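Local coordinates for protein copper-containing nitrite reductase (Thermus scotoductus, PDB 6HBE) that probably catalyses the one-electron reduction of nitrite to nitric oxide, using copper centres, as a homotrimer in denitrification, at residues F44-M49 and H75-H80; I65-L70 and R88-V93; F33-D36 and Y40-G43; N184-D189 and E295-V300. All blocks are in the same frame, centred on the assembly; numbering follows the deposited sequence. Where two conformers were deposited one is given.

Contact 1: residues F44-M49 and H75-H80; sequences FSFNDM and HGLSIH. With CU (copper (II) ion), chain N; CU (copper (II) ion), chain M.
Phe44 and His75 face each other with CA atoms 9.5 Å apart, and the end of strand 39-46 runs at 44° to the 75-77 loop with no hydrogen bond between the two, so side chains bridge the gap. Phe44 and His75 make a T-shaped pair: the imidazole edge points at one face of the phenyl ring, with the ring planes at 72° and the centroids 5.1 Å apart. His75 CE1 does the touching, 3.6 Å from Phe44 CD1 and displaced toward the ring's rim. CG of His75 is anti to the carbonyl carbon (chi1 -69°), which carries the imidazole toward Phe44 while ND1 turns to the copper ion, 2.0 Å away. Cys115, His125 and Gln130 complete this type 1 site, and His75 NE2 is hydrogen-bonded to Asp71, so both ring nitrogens are engaged and rotation of the imidazole is fixed. Phenylalanine suits position 44 because it offers an apolar face without competing for the metal; it also stacks on His125. Farther along, the edge of Phe46 meets the backbone, its CZ lying 3.7 Å from Gly76 O, while Leu77 CD1 approaches the same CZ at 4.0 Å. Beyond the touching residues, the 75-80 segment reaches a second copper: His80 NE2 binds it at 2.1 Å, together with His114, water 1 and His267 of the second subunit, and Ser78 OG is hydrogen-bonded to that water. With ND1 on the metal, NE2 on Asp71 and an edge against Phe44, His75 has little freedom to turn, consistent with a type 1 centre that passes electrons with little rearrangement of its ligands.

Contact 2: residues I65-L70 and R88-V93; sequences ITLRNL and RFLGNV
Leu67 and Val93 meet in the first cupredoxin domain, where strand 62-69 packs against the loop that follows the short helix 87-90. Leu67 sends its CD2 branch across the gap: CG stands anti to the backbone N (chi1 172°), and CD2 arrives 3.9 Å from Val93 CG2, the two side chains crossing at a slant. The same methyl also lies 4.3 Å from Leu90 CD2 and close to the carbonyl oxygen of Leu90, so one leucine branch fits between the last helical residue and the valine beyond it. Branched aliphatic side chains suit this buried place, since they fill it without bringing in polar groups that would need partners. The two methyls of Val93 divide the work. While CG2 goes to Leu67, CG1 turns to Asn69 and touches its CB at 4.0 Å. Leu67 and Asn69, two apart on the strand, both point toward the 88-93 segment, which explains why an apolar and a polar contact sit next to each other. Asparagine suits position 69 because its amide can both donate and accept: OD1 takes the backbone N-H of Asp71, and ND2 also donates to Val73 O, tying strand end and following loop together beside the copper ligand His75. Across the contact, Asn69 ND2 donates to Val93 O at 3.0 Å, with the oxygen nearly in the plane of the amide but the nitrogen standing 37° out of the carbonyl plane.

Contact 3: residues F33-D36 and Y40-G43; sequences FEVD and YLRG. With CA (calcium ion), chain O.
The beta hairpin of strands 21-36 and 39-46 brings Phe33 opposite Leu41 and Glu34 opposite Tyr40, just before a classic beta bulge in which Val35 and Asp36 both face Val39. Phe33 and Leu41 form the hydrogen-bonded antiparallel pair: Phe33 N donates to Leu41 O at 2.8 Å, and Leu41 N returns a bond of 2.8 Å to Phe33 O, both nearly straight. On the face of the sheet carrying these two side chains, Leu41 CD2 rests 4.0 Å from Phe33 CD2, and Val35 CG1 approaches Leu41 CB at 4.1 Å, giving a small apolar cluster. The opposite face holds the non-hydrogen-bonded pair. Here Glu34, with CG anti to the backbone N (chi1 -160°) and an extended chain, lays its methylene over the Tyr40 ring in a CH-pi contact, CG standing 4.0 Å from the ring centroid. Its carboxylate is turned only 14° from the ring plane, and its OE2 is hydrogen-bonded to Gly38 N. Tyrosine suits the place by offering a broad face to an aliphatic chain. Its backbone bonds to strand 309-311. A serine in place of the tyrosine would probably leave the methylenes of Glu34 without the ring beneath them, and the arm held mainly by its carboxylate. Within the bulge, Asp36 OD1 binds the calcium ion at 2.5 Å, with Gln37 and five waters, and water 2 donates to Asp36 OD2. The carboxylate is thus held by the ion at one oxygen, and at the other by a metal-bound water and Asn184 ND2, which is likely to stiffen this end of the hairpin.

Contact 4: residues N184-D189 and E295-V300; sequences NFRYVD and EGVPGV
Arg186 carries this contact, reaching from helix 186-189 to Val297 and the backbone of Glu295. It pins the helix to the segment leading from strand 277-282, in the second domain, to strand 309-311, in the sheet of strands 21-36 and 39-46. Its side chain is extended, CG anti to the backbone N (chi1 -178°), and spans the 9.9 Å between the CA atoms of Arg186 and Val297. At the edge of the guanidinium, NH1 donates to Glu295 O at 2.9 Å; the nitrogen lies in the carbonyl plane, although the oxygen is tilted 19° from the guanidinium plane. NH1 also donates to Asn181 O, so this one nitrogen grips two backbone carbonyls. Val297 comes over a face of the guanidinium, its CG2 being 4.2 Å from NH1, and Tyr187 OH lies over the opposite face. A small aliphatic residue suits position 297, since a methyl can lie over the cation's flat face without using up its N-H groups. Glu295 contributes its carbonyl here, while its carboxylate pairs with Arg293. A leucine in place of Arg186 would probably leave Glu295 O and Asn181 O without this shared donor and let the 295-297 loop shift against the helix. Because the arginine grips main-chain oxygens, the link depends on the path of the loop backbone, and the two carbonyl dipoles, their oxygens turned to NH1, are likely to stabilise the positive charge.

In the fold
Along the chain, contact 3 closes before contact 1 opens; contacts 1 and 2 interleave, and contact 4 comes last. Contacts 1 to 3 all involve one mixed sheet: strand 39-46 serves contacts 1 and 3, and strand 62-69 of contact 2 lies on the other side of strand 21-36. The centres of contacts 1 and 2 are about 9 Å apart, joined by backbone bonds from His75 to Val93 and Leu77 to Leu90. Those of contacts 3 and 4 are about 10 Å apart; there Asn184 bonds to Val35 and Asp36, and Asp48 to Gly299 ties contact 4 to contact 1. In space, one hairpin thus reaches from the copper region at contact 1 to the calcium site at contact 3.

Contact 1: residues F44-M49 and H75-H80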
# COMPACT_ATOMS: atom_id res chain seq x y z
N PHE C 44 7.00 -19.75 -11.40
CA PHE C 44 7.07 -21.10 -10.86
C PHE C 44 5.66 -21.56 -10.50
O PHE C 44 4.81 -20.73 -10.15
CB PHE C 44 7.91 -21.13 -9.57
CG PHE C 44 9.36 -20.71 -9.73
CD1 PHE C 44 10.23 -21.46 -10.53
CD2 PHE C 44 9.88 -19.61 -9.03
CE1 PHE C 44 11.58 -21.09 -10.69
CE2 PHE C 44 11.22 -19.24 -9.17
CZ PHE C 44 12.07 -19.97 -10.01
N SER C 45 5.41 -22.88 -10.56
CA SER C 45 4.11 -23.46 -10.21
C SER C 45 4.21 -24.76 -9.42
O SER C 45 5.32 -25.34 -9.25
CB SER C 45 3.28 -23.72 -11.47
OG SER C 45 3.80 -24.82 -12.19
N PHE C 46 3.07 -25.19 -8.91
CA PHE C 46 2.80 -26.59 -8.61
C PHE C 46 1.89 -27.13 -9.72
O PHE C 46 0.80 -26.58 -9.98
CB PHE C 46 2.16 -26.79 -7.26
CG PHE C 46 3.05 -26.42 -6.11
CD1 PHE C 46 4.10 -27.24 -5.75
CD2 PHE C 46 2.87 -25.22 -5.42
CE1 PHE C 46 4.94 -26.90 -4.70
CE2 PHE C 46 3.70 -24.88 -4.37
CZ PHE C 46 4.74 -25.72 -4.01
N ASN C 47 2.35 -28.18 -10.40
CA ASN C 47 1.57 -28.89 -11.42
C ASN C 47 1.13 -28.07 -12.62
O ASN C 47 0.07 -28.33 -13.21
CB ASN C 47 0.35 -29.56 -10.79
CG ASN C 47 0.71 -30.47 -9.63
OD1 ASN C 47 1.36 -30.06 -8.64
ND2 ASN C 47 0.28 -31.70 -9.72
N ASP C 48 1.94 -27.08 -12.98
CA ASP C 48 1.77 -26.28 -14.17
C ASP C 48 0.50 -25.37 -14.20
O ASP C 48 -0.01 -25.04 -15.27
CB ASP C 48 1.82 -27.21 -15.39
CG ASP C 48 2.42 -26.56 -16.63
OD1 ASP C 48 3.45 -25.82 -16.55
OD2 ASP C 48 1.88 -26.85 -17.72
N MET C 49 0.00 -24.99 -13.01
CA MET C 49 -1.14 -24.06 -12.84
C MET C 49 -0.83 -23.08 -11.71
O MET C 49 -0.17 -23.46 -10.75
CB MET C 49 -2.43 -24.82 -12.51
CG MET C 49 -2.26 -26.07 -11.65
SD MET C 49 -3.77 -27.05 -11.41
CE MET C 49 -4.50 -26.91 -13.04
N HIS C 75 13.16 -26.21 -4.34
CA HIS C 75 11.80 -25.75 -4.00
C HIS C 75 11.46 -26.34 -2.64
O HIS C 75 12.36 -26.81 -1.91
CB HIS C 75 10.78 -26.17 -5.09
CG HIS C 75 10.96 -25.45 -6.39
ND1 HIS C 75 10.64 -24.12 -6.54
CD2 HIS C 75 11.40 -25.87 -7.60
CE1 HIS C 75 10.94 -23.74 -7.77
NE2 HIS C 75 11.39 -24.78 -8.43
N GLY C 76 10.20 -26.30 -2.26
CA GLY C 76 9.77 -26.83 -0.98
C GLY C 76 8.30 -26.58 -0.80
O GLY C 76 7.62 -26.26 -1.77
N LEU C 77 7.79 -26.75 0.42
CA LEU C 77 6.36 -26.54 0.69
C LEU C 77 6.09 -26.18 2.16
O LEU C 77 6.63 -26.81 3.09
CB LEU C 77 5.57 -27.81 0.33
CG LEU C 77 4.04 -27.84 0.55
CD1 LEU C 77 3.37 -26.94 -0.49
CD2 LEU C 77 3.51 -29.27 0.43
N SER C 78 5.23 -25.18 2.33
CA SER C 78 4.53 -24.91 3.58
C SER C 78 3.03 -25.12 3.37
O SER C 78 2.50 -24.75 2.33
CB SER C 78 4.79 -23.46 4.06
OG SER C 78 3.99 -23.21 5.21
N ILE C 79 2.36 -25.69 4.37
CA ILE C 79 0.94 -26.01 4.26
C ILE C 79 0.23 -25.62 5.56
O ILE C 79 0.40 -26.28 6.61
CB ILE C 79 0.72 -27.51 3.85
CG1 ILE C 79 -0.77 -27.85 3.78
CG2 ILE C 79 1.48 -28.48 4.74
CD1 ILE C 79 -1.07 -28.91 2.73
N HIS C 80 -0.57 -24.55 5.50
CA HIS C 80 -1.04 -23.89 6.72
C HIS C 80 -2.06 -24.72 7.51
O HIS C 80 -2.32 -24.40 8.65
CB HIS C 80 -1.62 -22.47 6.46
CG HIS C 80 -0.63 -21.46 5.95
ND1 HIS C 80 -0.98 -20.14 5.73
CD2 HIS C 80 0.69 -21.54 5.66
CE1 HIS C 80 0.07 -19.47 5.27
NE2 HIS C 80 1.10 -20.30 5.23
CU CU N . 9.83 -22.78 -5.21
CU CU M . 2.93 -19.44 4.76
O HOH W 1 4.16 -20.45 5.88

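Contact 2: residues I65-L70 and R88-V93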
# COMPACT_ATOMS: atom_id res chain seq x y z
N ILE C 65 0.94 -36.05 1.95
CA ILE C 65 1.45 -35.27 0.82
C ILE C 65 2.68 -35.95 0.21
O ILE C 65 3.59 -36.37 0.94
CB ILE C 65 1.90 -33.84 1.28
CG1 ILE C 65 0.76 -33.07 1.95
CG2 ILE C 65 2.54 -33.07 0.12
CD1 ILE C 65 -0.43 -32.78 1.04
N THR C 66 2.73 -36.02 -1.11
CA THR C 66 3.92 -36.40 -1.83
C THR C 66 4.35 -35.18 -2.60
O THR C 66 3.59 -34.68 -3.39
CB THR C 66 3.66 -37.57 -2.82
OG1 THR C 66 3.36 -38.75 -2.06
CG2 THR C 66 4.87 -37.85 -3.68
N LEU C 67 5.55 -34.66 -2.31
CA LEU C 67 6.07 -33.52 -3.02
C LEU C 67 7.23 -33.92 -3.89
O LEU C 67 8.21 -34.48 -3.38
CB LEU C 67 6.53 -32.48 -1.99
CG LEU C 67 7.31 -31.26 -2.51
CD1 LEU C 67 6.41 -30.38 -3.37
CD2 LEU C 67 7.87 -30.46 -1.34
N ARG C 68 7.19 -33.57 -5.17
CA ARG C 68 8.28 -33.92 -6.09
C ARG C 68 8.81 -32.65 -6.72
O ARG C 68 8.03 -31.80 -7.13
CB ARG C 68 7.81 -34.85 -7.23
CG ARG C 68 7.15 -36.13 -6.77
CD ARG C 68 6.73 -37.02 -7.95
NE ARG C 68 5.82 -38.06 -7.49
CZ ARG C 68 6.18 -39.12 -6.76
NH1 ARG C 68 7.45 -39.36 -6.43
NH2 ARG C 68 5.24 -39.99 -6.37
N ASN C 69 10.14 -32.53 -6.80
CA ASN C 69 10.75 -31.39 -7.46
C ASN C 69 11.21 -31.73 -8.87
O ASN C 69 12.24 -32.40 -9.06
CB ASN C 69 11.90 -30.80 -6.63
CG ASN C 69 12.48 -29.54 -7.24
OD1 ASN C 69 12.09 -29.13 -8.34
ND2 ASN C 69 13.40 -28.91 -6.52
N LEU C 70 10.48 -31.22 -9.85
CA LEU C 70 10.71 -31.49 -11.26
C LEU C 70 11.53 -30.40 -11.93
O LEU C 70 11.82 -30.50 -13.12
CB LEU C 70 9.37 -31.71 -11.98
CG LEU C 70 8.84 -33.15 -12.07
CD1 LEU C 70 8.88 -33.92 -10.77
CD2 LEU C 70 7.43 -33.17 -12.65
N ARG C 88 11.37 -29.09 8.43
CA ARG C 88 12.36 -30.21 8.47
C ARG C 88 12.05 -31.26 7.41
O ARG C 88 12.97 -31.89 6.86
CB ARG C 88 12.39 -30.92 9.83
CG ARG C 88 13.11 -30.18 10.95
CD ARG C 88 12.89 -30.88 12.29
NE ARG C 88 13.35 -32.26 12.27
CZ ARG C 88 12.98 -33.22 13.12
NH1 ARG C 88 12.12 -33.00 14.11
NH2 ARG C 88 13.47 -34.44 12.98
N PHE C 89 10.76 -31.46 7.15
CA PHE C 89 10.26 -32.54 6.31
C PHE C 89 9.98 -32.10 4.88
O PHE C 89 10.14 -32.90 3.97
CB PHE C 89 9.02 -33.15 6.96
CG PHE C 89 9.24 -33.56 8.39
CD1 PHE C 89 10.10 -34.61 8.70
CD2 PHE C 89 8.64 -32.88 9.43
CE1 PHE C 89 10.35 -34.97 10.03
CE2 PHE C 89 8.86 -33.24 10.76
CZ PHE C 89 9.73 -34.28 11.06
N LEU C 90 9.60 -30.83 4.67
CA LEU C 90 9.20 -30.32 3.35
C LEU C 90 10.02 -29.15 2.83
O LEU C 90 9.75 -28.65 1.73
CB LEU C 90 7.72 -29.89 3.41
CG LEU C 90 6.68 -30.99 3.65
CD1 LEU C 90 5.29 -30.40 3.87
CD2 LEU C 90 6.63 -31.97 2.49
N GLY C 91 11.02 -28.70 3.58
CA GLY C 91 11.88 -27.62 3.12
C GLY C 91 13.11 -28.07 2.40
O GLY C 91 13.52 -29.23 2.55
N ASN C 92 13.70 -27.16 1.62
CA ASN C 92 15.02 -27.36 0.99
C ASN C 92 15.07 -28.63 0.13
O ASN C 92 15.98 -29.50 0.27
CB ASN C 92 16.13 -27.35 2.06
CG ASN C 92 17.51 -27.12 1.49
OD1 ASN C 92 17.70 -26.61 0.39
ND2 ASN C 92 18.51 -27.50 2.27
N VAL C 93 14.11 -28.73 -0.77
CA VAL C 93 13.93 -29.92 -1.60
C VAL C 93 14.73 -29.74 -2.87
O VAL C 93 14.39 -28.94 -3.72
CB VAL C 93 12.43 -30.18 -1.90
CG1 VAL C 93 12.26 -31.48 -2.69
CG2 VAL C 93 11.66 -30.26 -0.58

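Contact 3: residues F33-D36 and Y40-G43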
# COMPACT_ATOMS: atom_id res chain seq x y z
N PHE C 33 2.22 -18.90 -17.68
CA PHE C 33 0.75 -18.77 -17.57
C PHE C 33 0.16 -17.71 -18.53
O PHE C 33 0.72 -16.64 -18.65
CB PHE C 33 0.38 -18.41 -16.12
CG PHE C 33 1.23 -19.07 -15.06
CD1 PHE C 33 1.11 -20.43 -14.80
CD2 PHE C 33 2.11 -18.32 -14.25
CE1 PHE C 33 1.87 -21.04 -13.82
CE2 PHE C 33 2.88 -18.93 -13.26
CZ PHE C 33 2.75 -20.29 -13.04
N GLU C 34 -0.95 -18.00 -19.22
CA GLU C 34 -1.63 -16.97 -20.02
C GLU C 34 -2.64 -16.20 -19.12
O GLU C 34 -3.75 -16.62 -18.92
CB GLU C 34 -2.32 -17.53 -21.28
CG GLU C 34 -2.59 -16.44 -22.33
CD GLU C 34 -3.60 -16.80 -23.44
OE1 GLU C 34 -4.36 -17.77 -23.26
OE2 GLU C 34 -3.64 -16.09 -24.49
N VAL C 35 -2.23 -15.07 -18.57
CA VAL C 35 -3.06 -14.34 -17.59
C VAL C 35 -4.11 -13.39 -18.21
O VAL C 35 -4.93 -12.84 -17.50
CB VAL C 35 -2.19 -13.58 -16.57
CG1 VAL C 35 -1.39 -14.55 -15.73
CG2 VAL C 35 -1.29 -12.53 -17.23
N ASP C 36 -4.00 -13.11 -19.51
CA ASP C 36 -5.00 -12.33 -20.24
C ASP C 36 -4.84 -12.74 -21.72
O ASP C 36 -3.86 -13.45 -22.04
CB ASP C 36 -4.75 -10.83 -20.03
CG ASP C 36 -6.02 -9.98 -20.06
OD1 ASP C 36 -6.94 -10.27 -20.88
OD2 ASP C 36 -6.07 -8.98 -19.31
N TYR C 40 1.41 -13.22 -21.41
CA TYR C 40 2.01 -14.38 -20.77
C TYR C 40 2.91 -13.99 -19.62
O TYR C 40 3.62 -13.02 -19.72
CB TYR C 40 2.82 -15.20 -21.80
CG TYR C 40 1.93 -15.71 -22.88
CD1 TYR C 40 1.63 -14.91 -23.98
CD2 TYR C 40 1.34 -16.97 -22.80
CE1 TYR C 40 0.79 -15.36 -24.99
CE2 TYR C 40 0.49 -17.43 -23.81
CZ TYR C 40 0.24 -16.61 -24.91
OH TYR C 40 -0.59 -17.01 -25.93
N LEU C 41 2.87 -14.78 -18.54
CA LEU C 41 3.64 -14.57 -17.31
C LEU C 41 4.54 -15.77 -17.03
O LEU C 41 4.05 -16.89 -16.89
CB LEU C 41 2.65 -14.44 -16.12
CG LEU C 41 3.22 -14.32 -14.71
CD1 LEU C 41 4.06 -13.07 -14.57
CD2 LEU C 41 2.11 -14.33 -13.66
N ARG C 42 5.85 -15.53 -16.91
CA ARG C 42 6.80 -16.58 -16.51
C ARG C 42 6.95 -16.61 -15.02
O ARG C 42 7.04 -15.55 -14.39
CB ARG C 42 8.20 -16.34 -17.11
CG ARG C 42 8.27 -16.35 -18.63
CD ARG C 42 9.69 -16.61 -19.09
NE ARG C 42 9.90 -15.97 -20.38
CZ ARG C 42 9.93 -16.57 -21.57
NH1 ARG C 42 10.12 -15.80 -22.66
NH2 ARG C 42 9.81 -17.90 -21.72
N GLY C 43 7.02 -17.81 -14.45
CA GLY C 43 7.21 -17.99 -13.03
C GLY C 43 7.42 -19.43 -12.62
O GLY C 43 7.98 -20.21 -13.37
CA CA O . -9.18 -9.49 -21.46
O HOH W 2 -8.58 -8.01 -19.68
O HOH W 3 -11.47 -10.22 -22.39
O HOH W 4 -10.84 -7.60 -21.35
O HOH W 5 -8.53 -8.39 -23.17
O HOH W 6 -10.09 -10.79 -19.88

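Contact 4: residues N184-D189 and E295-V300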
# COMPACT_ATOMS: atom_id res chain seq x y z
N ASN C 184 -7.03 -12.57 -15.55
CA ASN C 184 -7.69 -11.28 -15.49
C ASN C 184 -9.13 -11.36 -15.98
O ASN C 184 -9.38 -11.85 -17.08
CB ASN C 184 -6.95 -10.26 -16.37
CG ASN C 184 -5.57 -9.90 -15.84
OD1 ASN C 184 -5.22 -10.21 -14.71
ND2 ASN C 184 -4.78 -9.25 -16.68
N PHE C 185 -10.09 -10.92 -15.16
CA PHE C 185 -11.51 -10.86 -15.58
C PHE C 185 -12.02 -12.22 -16.14
O PHE C 185 -12.94 -12.27 -16.98
CB PHE C 185 -11.72 -9.71 -16.59
CG PHE C 185 -11.30 -8.35 -16.05
CD1 PHE C 185 -11.86 -7.85 -14.86
CD2 PHE C 185 -10.37 -7.55 -16.73
CE1 PHE C 185 -11.47 -6.61 -14.33
CE2 PHE C 185 -9.99 -6.32 -16.21
CZ PHE C 185 -10.55 -5.85 -15.02
N ARG C 186 -11.46 -13.30 -15.61
CA ARG C 186 -11.83 -14.68 -15.99
C ARG C 186 -13.34 -14.92 -16.03
O ARG C 186 -13.87 -15.53 -16.97
CB ARG C 186 -11.20 -15.64 -14.97
CG ARG C 186 -11.46 -17.06 -15.27
CD ARG C 186 -10.59 -17.96 -14.43
NE ARG C 186 -10.91 -19.30 -14.85
CZ ARG C 186 -10.28 -20.40 -14.48
NH1 ARG C 186 -9.23 -20.36 -13.68
NH2 ARG C 186 -10.71 -21.56 -14.95
N TYR C 187 -14.04 -14.44 -14.99
CA TYR C 187 -15.46 -14.67 -14.83
C TYR C 187 -16.32 -13.49 -15.32
O TYR C 187 -17.53 -13.47 -15.11
CB TYR C 187 -15.80 -15.10 -13.39
CG TYR C 187 -14.97 -16.29 -12.91
CD1 TYR C 187 -15.15 -17.56 -13.46
CD2 TYR C 187 -13.99 -16.13 -11.92
CE1 TYR C 187 -14.37 -18.65 -13.06
CE2 TYR C 187 -13.19 -17.22 -11.50
CZ TYR C 187 -13.40 -18.49 -12.05
OH TYR C 187 -12.62 -19.58 -11.65
N VAL C 188 -15.70 -12.53 -16.01
CA VAL C 188 -16.42 -11.67 -16.97
C VAL C 188 -16.51 -12.40 -18.32
O VAL C 188 -17.60 -12.50 -18.91
CB VAL C 188 -15.78 -10.27 -17.13
CG1 VAL C 188 -16.56 -9.41 -18.12
CG2 VAL C 188 -15.73 -9.55 -15.78
N ASP C 189 -15.36 -12.91 -18.80
CA ASP C 189 -15.29 -13.64 -20.07
C ASP C 189 -16.17 -14.90 -20.04
O ASP C 189 -16.76 -15.25 -21.07
CB ASP C 189 -13.85 -14.07 -20.41
CG ASP C 189 -12.91 -12.89 -20.70
OD1 ASP C 189 -13.36 -11.79 -21.00
OD2 ASP C 189 -11.70 -13.09 -20.60
N GLU C 295 -8.27 -22.88 -9.08
CA GLU C 295 -7.15 -23.43 -9.86
C GLU C 295 -7.00 -22.60 -11.11
O GLU C 295 -8.01 -22.21 -11.74
CB GLU C 295 -7.41 -24.90 -10.25
CG GLU C 295 -7.43 -25.86 -9.07
CD GLU C 295 -7.84 -27.30 -9.40
OE1 GLU C 295 -8.46 -27.54 -10.46
OE2 GLU C 295 -7.62 -28.20 -8.53
N GLY C 296 -5.76 -22.28 -11.45
CA GLY C 296 -5.43 -21.57 -12.69
C GLY C 296 -5.68 -22.40 -13.95
O GLY C 296 -5.88 -23.61 -13.87
N VAL C 297 -5.65 -21.74 -15.10
CA VAL C 297 -5.69 -22.41 -16.40
C VAL C 297 -4.32 -23.08 -16.61
O VAL C 297 -3.29 -22.43 -16.36
CB VAL C 297 -5.89 -21.40 -17.56
CG1 VAL C 297 -5.93 -22.11 -18.91
CG2 VAL C 297 -7.17 -20.56 -17.36
N PRO C 298 -4.28 -24.34 -17.08
CA PRO C 298 -2.96 -24.97 -17.31
C PRO C 298 -2.03 -24.14 -18.20
O PRO C 298 -2.51 -23.46 -19.10
CB PRO C 298 -3.33 -26.29 -18.01
CG PRO C 298 -4.68 -26.61 -17.45
CD PRO C 298 -5.37 -25.27 -17.43
N GLY C 299 -0.73 -24.20 -17.94
CA GLY C 299 0.24 -23.36 -18.65
C GLY C 299 0.57 -23.79 -20.07
O GLY C 299 0.11 -24.83 -20.53
N VAL C 300 1.40 -22.99 -20.73
CA VAL C 300 1.88 -23.31 -22.08
C VAL C 300 3.37 -23.68 -22.08
O VAL C 300 4.07 -23.45 -21.11
CB VAL C 300 1.64 -22.13 -23.06
CG1 VAL C 300 0.15 -21.87 -23.21
CG2 VAL C 300 2.38 -20.87 -22.62